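Local coordinates for head completion protein gp6 (Enterobacteria phage HK97, PDB 3JVO), which completes the phage head as a thirteen-membered ring of the head-tail connector, binding the portal protein and gp7 and leaving an open central channel for DNA ejection, at residues D4-I9 against L28-A33; D38-W43 against K60-L65. One frame throughout, in Å; residues are numbered along the deposited sequence.

Contact 1 (D4-I9 against L28-A33)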
ATOM      1  N   ASP G   4      23.871  44.234  14.752  1.00 37.53           N
ATOM      2  CA  ASP G   4      22.900  44.402  13.688  1.00 36.16           C
ATOM      3  C   ASP G   4      23.152  43.330  12.615  1.00 34.93           C
ATOM      4  O   ASP G   4      24.244  43.279  12.033  1.00 34.99           O
ATOM      5  CB  ASP G   4      23.034  45.801  13.094  1.00 36.97           C
ATOM      6  CG  ASP G   4      22.110  46.026  11.906  1.00 38.73           C
ATOM      7  OD1 ASP G   4      21.443  45.069  11.450  1.00 42.16           O
ATOM      8  OD2 ASP G   4      22.056  47.170  11.417  1.00 41.34           O
ATOM      9  N   VAL G   5      22.151  42.487  12.346  1.00 32.90           N
ATOM     10  CA  VAL G   5      22.312  41.387  11.374  1.00 31.45           C
ATOM     11  C   VAL G   5      22.825  41.870  10.005  1.00 31.02           C
ATOM     12  O   VAL G   5      23.631  41.201   9.387  1.00 30.40           O
ATOM     13  CB  VAL G   5      21.027  40.512  11.223  1.00 31.68           C
ATOM     14  CG1 VAL G   5      19.883  41.297  10.667  1.00 29.21           C
ATOM     15  CG2 VAL G   5      21.317  39.269  10.353  1.00 30.01           C
ATOM     16  N   LEU G   6      22.390  43.050   9.565  1.00 30.66           N
ATOM     17  CA  LEU G   6      22.825  43.592   8.277  1.00 31.23           C
ATOM     18  C   LEU G   6      24.312  44.004   8.226  1.00 31.78           C
ATOM     19  O   LEU G   6      24.839  44.222   7.147  1.00 32.50           O
ATOM     20  CB  LEU G   6      21.904  44.729   7.808  1.00 31.20           C
ATOM     21  CG  LEU G   6      20.438  44.311   7.563  1.00 31.33           C
ATOM     22  CD1 LEU G   6      19.592  45.499   7.107  1.00 29.80           C
ATOM     23  CD2 LEU G   6      20.362  43.186   6.541  1.00 32.11           C
ATOM     24  N   ASP G   7      24.981  44.089   9.381  1.00 32.22           N
ATOM     25  CA  ASP G   7      26.432  44.310   9.418  1.00 32.18           C
ATOM     26  C   ASP G   7      27.179  43.004   9.286  1.00 32.06           C
ATOM     27  O   ASP G   7      28.384  42.997   9.038  1.00 32.22           O
ATOM     28  CB  ASP G   7      26.859  44.945  10.739  1.00 32.71           C
ATOM     29  CG  ASP G   7      26.413  46.389  10.880  1.00 33.54           C
ATOM     30  OD1 ASP G   7      26.199  47.063   9.841  1.00 34.45           O
ATOM     31  OD2 ASP G   7      26.290  46.842  12.049  1.00 34.06           O
ATOM     32  N   VAL G   8      26.463  41.902   9.509  1.00 31.64           N
ATOM     33  CA  VAL G   8      26.993  40.542   9.408  1.00 31.05           C
ATOM     34  C   VAL G   8      26.751  40.014   7.978  1.00 31.11           C
ATOM     35  O   VAL G   8      27.667  39.540   7.328  1.00 31.24           O
ATOM     36  CB  VAL G   8      26.324  39.620  10.479  1.00 31.19           C
ATOM     37  CG1 VAL G   8      26.835  38.181  10.404  1.00 30.76           C
ATOM     38  CG2 VAL G   8      26.522  40.184  11.899  1.00 31.00           C
ATOM     39  N   ILE G   9      25.507  40.101   7.494  1.00 31.22           N
ATOM     40  CA  ILE G   9      25.168  39.716   6.129  1.00 30.61           C
ATOM     41  C   ILE G   9      24.348  40.828   5.532  1.00 30.65           C
ATOM     42  O   ILE G   9      23.290  41.171   6.056  1.00 30.48           O
ATOM     43  CB  ILE G   9      24.303  38.444   6.084  1.00 30.35           C
ATOM     44  CG1 ILE G   9      25.020  37.273   6.741  1.00 30.49           C
ATOM     45  CG2 ILE G   9      23.887  38.103   4.617  1.00 29.96           C
ATOM     46  CD1 ILE G   9      24.112  36.077   7.006  1.00 30.73           C
ATOM     47  N   LEU G  28       9.989  43.851   5.312  1.00 29.11           N
ATOM     48  CA  LEU G  28       9.658  42.465   5.646  1.00 28.39           C
ATOM     49  C   LEU G  28      10.893  41.554   5.667  1.00 27.99           C
ATOM     50  O   LEU G  28      11.142  40.825   6.652  1.00 27.24           O
ATOM     51  CB  LEU G  28       8.610  41.919   4.675  1.00 27.97           C
ATOM     52  CG  LEU G  28       8.109  40.513   5.034  1.00 28.22           C
ATOM     53  CD1 LEU G  28       7.245  40.516   6.270  1.00 24.16           C
ATOM     54  CD2 LEU G  28       7.334  39.973   3.838  1.00 27.63           C
ATOM     55  N   ILE G  29      11.672  41.605   4.589  1.00 28.27           N
ATOM     56  CA  ILE G  29      12.912  40.812   4.482  1.00 29.24           C
ATOM     57  C   ILE G  29      13.870  41.084   5.652  1.00 28.99           C
ATOM     58  O   ILE G  29      14.431  40.148   6.259  1.00 28.98           O
ATOM     59  CB  ILE G  29      13.601  41.031   3.109  1.00 29.24           C
ATOM     60  CG1 ILE G  29      12.753  40.366   2.010  1.00 30.31           C
ATOM     61  CG2 ILE G  29      15.039  40.501   3.141  1.00 29.36           C
ATOM     62  CD1 ILE G  29      13.151  40.773   0.595  1.00 31.30           C
ATOM     63  N   THR G  30      14.030  42.367   5.978  1.00 29.06           N
ATOM     64  CA  THR G  30      14.826  42.785   7.140  1.00 29.42           C
ATOM     65  C   THR G  30      14.317  42.170   8.446  1.00 29.06           C
ATOM     66  O   THR G  30      15.131  41.746   9.294  1.00 29.13           O
ATOM     67  CB  THR G  30      14.924  44.329   7.251  1.00 29.20           C
ATOM     68  OG1 THR G  30      15.551  44.841   6.062  1.00 31.48           O
ATOM     69  CG2 THR G  30      15.739  44.761   8.480  1.00 28.77           C
ATOM     70  N   LEU G  31      12.990  42.090   8.601  1.00 28.15           N
ATOM     71  CA  LEU G  31      12.397  41.488   9.796  1.00 27.40           C
ATOM     72  C   LEU G  31      12.728  39.986   9.885  1.00 26.31           C
ATOM     73  O   LEU G  31      13.074  39.466  10.963  1.00 25.86           O
ATOM     74  CB  LEU G  31      10.880  41.745   9.835  1.00 27.74           C
ATOM     75  CG  LEU G  31      10.083  41.257  11.051  1.00 31.16           C
ATOM     76  CD1 LEU G  31       8.623  41.800  11.109  1.00 28.02           C
ATOM     77  CD2 LEU G  31      10.067  39.690  11.118  1.00 34.99           C
ATOM     78  N   TYR G  32      12.655  39.291   8.754  1.00 24.90           N
ATOM     79  CA  TYR G  32      13.000  37.875   8.714  1.00 24.90           C
ATOM     80  C   TYR G  32      14.481  37.665   9.060  1.00 24.58           C
ATOM     81  O   TYR G  32      14.833  36.734   9.778  1.00 24.96           O
ATOM     82  CB  TYR G  32      12.751  37.280   7.323  1.00 24.88           C
ATOM     83  CG  TYR G  32      11.296  37.176   6.867  1.00 23.72           C
ATOM     84  CD1 TYR G  32      10.253  37.025   7.773  1.00 23.00           C
ATOM     85  CD2 TYR G  32      10.985  37.220   5.504  1.00 23.62           C
ATOM     86  CE1 TYR G  32       8.912  36.920   7.335  1.00 23.99           C
ATOM     87  CE2 TYR G  32       9.656  37.127   5.052  1.00 22.54           C
ATOM     88  CZ  TYR G  32       8.634  36.965   5.957  1.00 24.22           C
ATOM     89  OH  TYR G  32       7.326  36.862   5.490  1.00 25.16           O
ATOM     90  N   ALA G  33      15.330  38.527   8.526  1.00 24.41           N
ATOM     91  CA  ALA G  33      16.776  38.466   8.757  1.00 24.45           C
ATOM     92  C   ALA G  33      17.068  38.668  10.237  1.00 25.42           C
ATOM     93  O   ALA G  33      17.875  37.944  10.814  1.00 25.39           O
ATOM     94  CB  ALA G  33      17.493  39.506   7.923  1.00 23.22           C
TER
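Val5 meets Ala33 where the short N-terminal helical turn 5-8 lies beside the long helix 26-44. Followed outward, the valine starts with CB 4.1 Å from Ala33 O and then forks. CG2, lying anti to the backbone N, comes closest to the same carbonyl, 3.7 Å from Ala33 O; CG1, wedged between N and the carbonyl carbon (chi1 64°), stands 3.9 Å from Ala33 C and 4.1 Å from the methyl, Ala33 CB. A branched residue suits this place because both methyls serve, while the small alanine lets them approach the helix backbone. Phe14 of helix 11-17 packs on both residues, joining the turn and the long helix to a third element.

One residue further on, Leu6 sends CD1 to Thr30 CG2 at 4.2 Å, the two side chains crossing at about a right angle. Thr30 offers its methyl here, while OG1 hydrogen-bonds to Asp26 O within its own helix. Asp4 is the N-cap of the turn: its OD1 takes the Leu6 N-H (2.9 Å) from well above the carboxylate plane. Asp4 OD1 and Thr30 OG1 both serve bonds local to their own helices, so the two segments meet through van der Waals packing.

Contact 2 (D38-W43 against K60-L65)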
ATOM      1  N   ASP G  38      18.529  36.644  15.494  1.00 28.29           N
ATOM      2  CA  ASP G  38      18.151  36.565  16.907  1.00 29.00           C
ATOM      3  C   ASP G  38      18.049  35.093  17.346  1.00 29.34           C
ATOM      4  O   ASP G  38      18.607  34.682  18.365  1.00 29.60           O
ATOM      5  CB  ASP G  38      16.828  37.312  17.132  1.00 28.39           C
ATOM      6  CG  ASP G  38      16.340  37.236  18.580  1.00 30.03           C
ATOM      7  OD1 ASP G  38      17.174  37.363  19.497  1.00 32.13           O
ATOM      8  OD2 ASP G  38      15.126  37.068  18.811  1.00 29.73           O
ATOM      9  N   TYR G  39      17.369  34.291  16.540  1.00 29.84           N
ATOM     10  CA  TYR G  39      17.192  32.871  16.840  1.00 30.47           C
ATOM     11  C   TYR G  39      18.539  32.143  16.897  1.00 30.73           C
ATOM     12  O   TYR G  39      18.830  31.450  17.879  1.00 30.31           O
ATOM     13  CB  TYR G  39      16.253  32.221  15.813  1.00 30.50           C
ATOM     14  CG  TYR G  39      16.126  30.726  15.974  1.00 31.78           C
ATOM     15  CD1 TYR G  39      15.245  30.181  16.903  1.00 32.05           C
ATOM     16  CD2 TYR G  39      16.904  29.859  15.208  1.00 29.52           C
ATOM     17  CE1 TYR G  39      15.151  28.812  17.071  1.00 33.92           C
ATOM     18  CE2 TYR G  39      16.817  28.500  15.361  1.00 32.26           C
ATOM     19  CZ  TYR G  39      15.946  27.982  16.291  1.00 33.32           C
ATOM     20  OH  TYR G  39      15.864  26.626  16.433  1.00 35.33           O
ATOM     21  N   CYS G  40      19.365  32.305  15.859  1.00 30.52           N
ATOM     22  CA  CYS G  40      20.641  31.600  15.828  1.00 32.07           C
ATOM     23  C   CYS G  40      21.595  32.030  16.951  1.00 32.50           C
ATOM     24  O   CYS G  40      22.270  31.183  17.527  1.00 32.96           O
ATOM     25  CB  CYS G  40      21.319  31.697  14.461  1.00 31.55           C
ATOM     26  SG  CYS G  40      20.399  30.856  13.141  1.00 34.62           S
HETATM   27  N   MSE G  41      21.634  33.329  17.253  1.00 33.47           N
HETATM   28  CA  MSE G  41      22.387  33.876  18.388  1.00 35.08           C
HETATM   29  C   MSE G  41      21.957  33.307  19.749  1.00 35.55           C
HETATM   30  O   MSE G  41      22.804  32.908  20.546  1.00 35.64           O
HETATM   31  CB  MSE G  41      22.272  35.402  18.434  1.00 35.16           C
HETATM   32  CG  MSE G  41      22.940  36.123  17.281  1.00 39.37           C
HETATM   33 SE   MSE G  41      24.883  35.796  17.221  0.75 48.81          SE
HETATM   34  CE  MSE G  41      24.974  34.538  15.782  1.00 47.15           C
ATOM     35  N   ARG G  42      20.656  33.294  20.023  1.00 36.03           N
ATOM     36  CA  ARG G  42      20.163  32.743  21.280  1.00 37.61           C
ATOM     37  C   ARG G  42      20.519  31.270  21.382  1.00 37.72           C
ATOM     38  O   ARG G  42      20.976  30.809  22.419  1.00 37.53           O
ATOM     39  CB  ARG G  42      18.656  32.942  21.429  1.00 37.96           C
ATOM     40  CG  ARG G  42      18.224  34.377  21.723  1.00 41.89           C
ATOM     41  CD  ARG G  42      18.462  34.791  23.168  1.00 47.71           C
ATOM     42  NE  ARG G  42      17.835  33.877  24.129  1.00 52.12           N
ATOM     43  CZ  ARG G  42      17.373  34.238  25.329  1.00 54.76           C
ATOM     44  NH1 ARG G  42      17.434  35.508  25.725  1.00 55.78           N
ATOM     45  NH2 ARG G  42      16.829  33.331  26.134  1.00 56.01           N
ATOM     46  N   TRP G  43      20.358  30.558  20.269  1.00 38.59           N
ATOM     47  CA  TRP G  43      20.606  29.130  20.219  1.00 39.26           C
ATOM     48  C   TRP G  43      22.064  28.792  20.472  1.00 39.48           C
ATOM     49  O   TRP G  43      22.342  27.881  21.235  1.00 39.32           O
ATOM     50  CB  TRP G  43      20.181  28.571  18.879  1.00 40.00           C
ATOM     51  CG  TRP G  43      19.982  27.118  18.895  1.00 41.36           C
ATOM     52  CD1 TRP G  43      18.795  26.458  19.079  1.00 43.74           C
ATOM     53  CD2 TRP G  43      20.988  26.104  18.708  1.00 43.51           C
ATOM     54  NE1 TRP G  43      18.999  25.089  19.005  1.00 44.72           N
ATOM     55  CE2 TRP G  43      20.336  24.846  18.788  1.00 44.64           C
ATOM     56  CE3 TRP G  43      22.378  26.131  18.486  1.00 43.45           C
ATOM     57  CZ2 TRP G  43      21.030  23.623  18.645  1.00 42.71           C
ATOM     58  CZ3 TRP G  43      23.069  24.908  18.356  1.00 42.85           C
ATOM     59  CH2 TRP G  43      22.387  23.678  18.423  1.00 42.02           C
ATOM     60  N   LYS G  60      26.820  32.073  10.014  1.00 27.84           N
ATOM     61  CA  LYS G  60      26.239  32.842   8.939  1.00 28.74           C
ATOM     62  C   LYS G  60      25.412  31.928   7.996  1.00 28.28           C
ATOM     63  O   LYS G  60      24.302  32.272   7.587  1.00 27.83           O
ATOM     64  CB  LYS G  60      27.330  33.618   8.213  1.00 29.04           C
ATOM     65  CG  LYS G  60      27.832  34.841   9.005  1.00 30.09           C
ATOM     66  CD  LYS G  60      29.099  35.467   8.421  1.00 30.86           C
ATOM     67  CE  LYS G  60      28.892  35.947   6.983  1.00 34.65           C
ATOM     68  NZ  LYS G  60      30.068  36.768   6.450  1.00 35.04           N
ATOM     69  N   GLY G  61      25.946  30.744   7.701  1.00 28.12           N
ATOM     70  CA  GLY G  61      25.245  29.738   6.918  1.00 27.69           C
ATOM     71  C   GLY G  61      23.914  29.341   7.522  1.00 27.92           C
ATOM     72  O   GLY G  61      22.917  29.245   6.797  1.00 27.66           O
ATOM     73  N   ALA G  62      23.888  29.106   8.834  1.00 27.56           N
ATOM     74  CA  ALA G  62      22.625  28.802   9.510  1.00 28.34           C
ATOM     75  C   ALA G  62      21.595  29.947   9.447  1.00 27.84           C
ATOM     76  O   ALA G  62      20.412  29.707   9.229  1.00 28.84           O
ATOM     77  CB  ALA G  62      22.861  28.354  10.982  1.00 27.97           C
ATOM     78  N   VAL G  63      22.037  31.184   9.648  1.00 27.77           N
ATOM     79  CA  VAL G  63      21.129  32.326   9.604  1.00 26.70           C
ATOM     80  C   VAL G  63      20.461  32.414   8.217  1.00 26.62           C
ATOM     81  O   VAL G  63      19.265  32.656   8.100  1.00 25.85           O
ATOM     82  CB  VAL G  63      21.878  33.650   9.928  1.00 27.21           C
ATOM     83  CG1 VAL G  63      20.991  34.880   9.621  1.00 27.43           C
ATOM     84  CG2 VAL G  63      22.359  33.677  11.398  1.00 26.43           C
ATOM     85  N   LEU G  64      21.253  32.214   7.172  1.00 25.56           N
ATOM     86  CA  LEU G  64      20.726  32.215   5.809  1.00 25.98           C
ATOM     87  C   LEU G  64      19.646  31.151   5.640  1.00 26.08           C
ATOM     88  O   LEU G  64      18.629  31.401   4.997  1.00 25.43           O
ATOM     89  CB  LEU G  64      21.835  31.988   4.792  1.00 25.04           C
ATOM     90  CG  LEU G  64      22.778  33.154   4.482  1.00 28.07           C
ATOM     91  CD1 LEU G  64      23.851  32.653   3.488  1.00 27.01           C
ATOM     92  CD2 LEU G  64      22.050  34.375   3.886  1.00 27.11           C
ATOM     93  N   LEU G  65      19.843  29.972   6.241  1.00 25.69           N
ATOM     94  CA  LEU G  65      18.864  28.889   6.078  1.00 25.09           C
ATOM     95  C   LEU G  65      17.576  29.178   6.850  1.00 24.50           C
ATOM     96  O   LEU G  65      16.454  28.935   6.371  1.00 24.80           O
ATOM     97  CB  LEU G  65      19.460  27.557   6.516  1.00 25.72           C
ATOM     98  CG  LEU G  65      20.597  26.966   5.657  1.00 27.15           C
ATOM     99  CD1 LEU G  65      21.311  25.912   6.458  1.00 27.08           C
ATOM    100  CD2 LEU G  65      19.996  26.369   4.383  1.00 30.50           C
TER
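Cys40 fills the tight part of this contact, its side chain directed at helix 57-72 and set against Val63 and Ala62. The CB of Cys40 is 3.8 Å from Val63 CG2, and its SG lies 3.9 Å from that same methyl, so one branch of the valine packs along the whole cysteine side chain. With SG anti to the carbonyl carbon (chi1 -66°), the sulfur also comes over the helix backbone, 3.9 Å from Val63 N, and lies 4.1 Å from Ala62 CB. Small Cys40 and Ala62 and the compact, branched Val63 suit the spot: the backbones come closest at Cys40 CA and Val63 CA, 6.3 Å apart.

These are two successive long helices of the mainly helical fold of this gp6/gp15-family protein, and helix 87-93 closes over the contact, with Met92 packing on both Cys40 and Ala62. Val63 also packs on Phe14 of helix 11-17.

Away from this core the packing thins. The selenomethionine at Met41 (atom SE) stays 5.2 Å or more from 60-65 and rests instead on Trp49 and Ile55. Asp38 and Arg42 belong to the outer side of helix 26-44, where polar residues are in place: Asp38 OD2 accepts a hydrogen bond from Ala58 N of a neighbouring subunit, and Arg42 packs on His95 of that same neighbour.

Helix 26-44 serves both contacts: its earlier part, 28-33, receives the N-terminal turn in contact 1, and its later part, 38-43, packs on helix 57-72 in contact 2. The two centres lie about 11 Å apart, yet the contacts touch directly. Ile9 brings CD1 to within 3.9 Å of Lys60 O and 4.1 Å of Leu64 CG, while Val8 CG1 packs 3.8 Å from Lys60 CG on the aliphatic part of the lysine. Phe14 of helix 11-17 also touches Ile9 and Leu64, bridging the buried sides of the two contacts. Both also border the same neighbouring subunit, through Tyr32 and Asp38, which ties them to the ring.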